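Local structure of isoflavone reductase (Medicago sativa, 2GAS) at residues Asn3-Leu8 with Ile79-Ala84. The protein catalyses the NADPH-dependent reduction of 2'-hydroxyisoflavones to chiral isoflavanones, a step in the biosynthesis of the pterocarpan phytoalexin medicarpin in alfalfa. Numbering follows the deposited sequence.
Sequences NKILIL and IVICAA
K4, L6 and L8 are linked by backbone hydrogen bonds to I79, I81 and A83, which joins 5-8 and 79-82 as parallel neighbours in the middle of the Rossmann sheet. I79 N donates to K4 O and L6 N donates to I79 O (2.8 Å, 178° at the hydrogen); I81 N then bonds L6 O, and L8 N bonds I81 O. The fifth bond, from A83 N to L8 O (3.1 Å), is the most bent, at 148°, its donor tilted from the carbonyl plane where 79-82 gives way to loop. I5 CA-H and V80 CA-H make additional contacts to I79 O and L6 O, oxygens that already accept an N-H.

I5, I7, I79 and I81 share one face, which helix 15-25 covers through I18, V19 and S22. I7 and I81 lie side by side; with chi2 at -53°, the I7 chain folds over so that CD1 presses on I81 CB (3.3 Å) and CD1, tighter than usual van der Waals contact. I5 CG2 meets I81 CD1 at 3.6 Å, and at the N-terminal end of the row I79 CD1 rests against N3 CB (3.7 Å).

On the reverse face, under helix 92-102, L8 CD1 reaches back obliquely to V80 CG1 (3.9 Å) and more loosely to C82 CB.

A83 CB lies close to G15, at the start of helix 15-25 and probably part of the NADP(+) site, consistent with C-terminal strand ends facing the cofactor in a Rossmann fold. Peptide bonding thus sets the parallel register of central strand 5-8 and its inner neighbour 79-82, while apolar side chains pack both faces.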
ATOM      1  N   ASN A   3      11.147 -18.269   7.694  1.00 30.26           N
ATOM      2  CA  ASN A   3      10.657 -17.945   6.358  1.00 27.46           C
ATOM      3  C   ASN A   3      11.592 -17.039   5.569  1.00 23.39           C
ATOM      4  O   ASN A   3      11.960 -15.955   6.027  1.00 21.83           O
ATOM      5  CB  ASN A   3       9.281 -17.270   6.432  1.00 29.79           C
ATOM      6  CG  ASN A   3       8.219 -18.166   7.026  1.00 33.03           C
ATOM      7  OD1 ASN A   3       7.927 -19.238   6.497  1.00 34.74           O
ATOM      8  ND2 ASN A   3       7.628 -17.728   8.132  1.00 35.82           N
ATOM      9  N   LYS A   4      11.973 -17.493   4.378  1.00 20.70           N
ATOM     10  CA  LYS A   4      12.826 -16.714   3.493  1.00 19.27           C
ATOM     11  C   LYS A   4      11.862 -15.860   2.679  1.00 19.12           C
ATOM     12  O   LYS A   4      10.993 -16.389   1.992  1.00 19.60           O
ATOM     13  CB  LYS A   4      13.632 -17.642   2.582  1.00 20.25           C
ATOM     14  CG  LYS A   4      14.672 -18.466   3.342  1.00 22.46           C
ATOM     15  CD  LYS A   4      15.410 -19.437   2.430  1.00 26.89           C
ATOM     16  CE  LYS A   4      14.477 -20.505   1.884  1.00 31.02           C
ATOM     17  NZ  LYS A   4      15.206 -21.521   1.069  1.00 36.40           N
ATOM     18  N   ILE A   5      12.019 -14.542   2.774  1.00 17.43           N
ATOM     19  CA  ILE A   5      11.131 -13.601   2.097  1.00 16.00           C
ATOM     20  C   ILE A   5      11.778 -12.860   0.924  1.00 17.12           C
ATOM     21  O   ILE A   5      12.816 -12.211   1.078  1.00 17.42           O
ATOM     22  CB  ILE A   5      10.599 -12.555   3.118  1.00 17.00           C
ATOM     23  CG1 ILE A   5       9.901 -13.276   4.275  1.00 17.26           C
ATOM     24  CG2 ILE A   5       9.625 -11.579   2.434  1.00 15.84           C
ATOM     25  CD1 ILE A   5       9.421 -12.358   5.384  1.00 18.91           C
ATOM     26  N   LEU A   6      11.146 -12.958  -0.245  1.00 16.84           N
ATOM     27  CA  LEU A   6      11.624 -12.299  -1.456  1.00 17.29           C
ATOM     28  C   LEU A   6      10.733 -11.103  -1.766  1.00 16.21           C
ATOM     29  O   LEU A   6       9.509 -11.237  -1.854  1.00 17.19           O
ATOM     30  CB  LEU A   6      11.578 -13.267  -2.644  1.00 17.19           C
ATOM     31  CG  LEU A   6      11.883 -12.655  -4.016  1.00 17.94           C
ATOM     32  CD1 LEU A   6      13.307 -12.108  -4.042  1.00 18.34           C
ATOM     33  CD2 LEU A   6      11.698 -13.716  -5.096  1.00 18.82           C
ATOM     34  N   ILE A   7      11.354  -9.944  -1.940  1.00 16.74           N
ATOM     35  CA  ILE A   7      10.619  -8.725  -2.247  1.00 15.53           C
ATOM     36  C   ILE A   7      10.848  -8.283  -3.685  1.00 16.11           C
ATOM     37  O   ILE A   7      11.985  -8.027  -4.092  1.00 17.08           O
ATOM     38  CB  ILE A   7      11.044  -7.555  -1.321  1.00 15.12           C
ATOM     39  CG1 ILE A   7      10.746  -7.905   0.139  1.00 18.12           C
ATOM     40  CG2 ILE A   7      10.339  -6.265  -1.744  1.00 17.60           C
ATOM     41  CD1 ILE A   7       9.322  -8.326   0.379  1.00 25.47           C
ATOM     42  N   LEU A   8       9.765  -8.213  -4.454  1.00 15.26           N
ATOM     43  CA  LEU A   8       9.828  -7.744  -5.835  1.00 15.43           C
ATOM     44  C   LEU A   8       9.534  -6.244  -5.731  1.00 15.07           C
ATOM     45  O   LEU A   8       8.701  -5.833  -4.916  1.00 17.64           O
ATOM     46  CB  LEU A   8       8.770  -8.458  -6.679  1.00 18.12           C
ATOM     47  CG  LEU A   8       8.749  -9.985  -6.533  1.00 22.93           C
ATOM     48  CD1 LEU A   8       7.630 -10.564  -7.387  1.00 26.03           C
ATOM     49  CD2 LEU A   8      10.084 -10.574  -6.942  1.00 24.29           C
ATOM     50  N   ILE A  79       8.354 -17.059   0.838  1.00 17.34           N
ATOM     51  CA  ILE A  79       7.318 -16.044   0.677  1.00 17.42           C
ATOM     52  C   ILE A  79       7.707 -15.019  -0.378  1.00 16.31           C
ATOM     53  O   ILE A  79       8.844 -14.549  -0.415  1.00 16.19           O
ATOM     54  CB  ILE A  79       7.064 -15.330   2.025  1.00 18.32           C
ATOM     55  CG1 ILE A  79       6.642 -16.369   3.071  1.00 18.79           C
ATOM     56  CG2 ILE A  79       5.983 -14.255   1.864  1.00 17.65           C
ATOM     57  CD1 ILE A  79       6.495 -15.813   4.472  1.00 21.46           C
ATOM     58  N   VAL A  80       6.754 -14.685  -1.241  1.00 13.58           N
ATOM     59  CA  VAL A  80       6.986 -13.727  -2.313  1.00 15.33           C
ATOM     60  C   VAL A  80       6.062 -12.530  -2.124  1.00 16.33           C
ATOM     61  O   VAL A  80       4.845 -12.682  -2.009  1.00 14.16           O
ATOM     62  CB  VAL A  80       6.710 -14.374  -3.689  1.00 16.41           C
ATOM     63  CG1 VAL A  80       6.921 -13.355  -4.793  1.00 16.88           C
ATOM     64  CG2 VAL A  80       7.613 -15.580  -3.891  1.00 15.46           C
ATOM     65  N   ILE A  81       6.652 -11.342  -2.080  1.00 14.22           N
ATOM     66  CA  ILE A  81       5.890 -10.112  -1.903  1.00 14.95           C
ATOM     67  C   ILE A  81       6.079  -9.189  -3.097  1.00 15.75           C
ATOM     68  O   ILE A  81       7.197  -8.774  -3.391  1.00 14.64           O
ATOM     69  CB  ILE A  81       6.338  -9.361  -0.636  1.00 14.14           C
ATOM     70  CG1 ILE A  81       6.143 -10.262   0.588  1.00 16.51           C
ATOM     71  CG2 ILE A  81       5.549  -8.062  -0.492  1.00 14.93           C
ATOM     72  CD1 ILE A  81       6.628  -9.658   1.897  1.00 18.92           C
ATOM     73  N   CYS A  82       4.987  -8.881  -3.794  1.00 15.53           N
ATOM     74  CA  CYS A  82       5.063  -7.977  -4.936  1.00 17.10           C
ATOM     75  C   CYS A  82       4.714  -6.577  -4.437  1.00 17.81           C
ATOM     76  O   CYS A  82       3.541  -6.205  -4.350  1.00 16.87           O
ATOM     77  CB  CYS A  82       4.086  -8.405  -6.028  1.00 20.52           C
ATOM     78  SG  CYS A  82       4.373  -7.535  -7.573  1.00 26.33           S
ATOM     79  N   ALA A  83       5.742  -5.805  -4.099  1.00 17.72           N
ATOM     80  CA  ALA A  83       5.551  -4.457  -3.584  1.00 19.43           C
ATOM     81  C   ALA A  83       5.021  -3.521  -4.656  1.00 21.19           C
ATOM     82  O   ALA A  83       5.538  -3.486  -5.777  1.00 23.33           O
ATOM     83  CB  ALA A  83       6.867  -3.925  -3.022  1.00 18.29           C
ATOM     84  N   ALA A  84       3.988  -2.761  -4.305  1.00 22.18           N
ATOM     85  CA  ALA A  84       3.384  -1.822  -5.238  1.00 22.72           C
ATOM     86  C   ALA A  84       4.394  -0.766  -5.674  1.00 23.67           C
ATOM     87  O   ALA A  84       5.224  -0.316  -4.879  1.00 23.58           O
ATOM     88  CB  ALA A  84       2.172  -1.159  -4.601  1.00 25.03           C
TER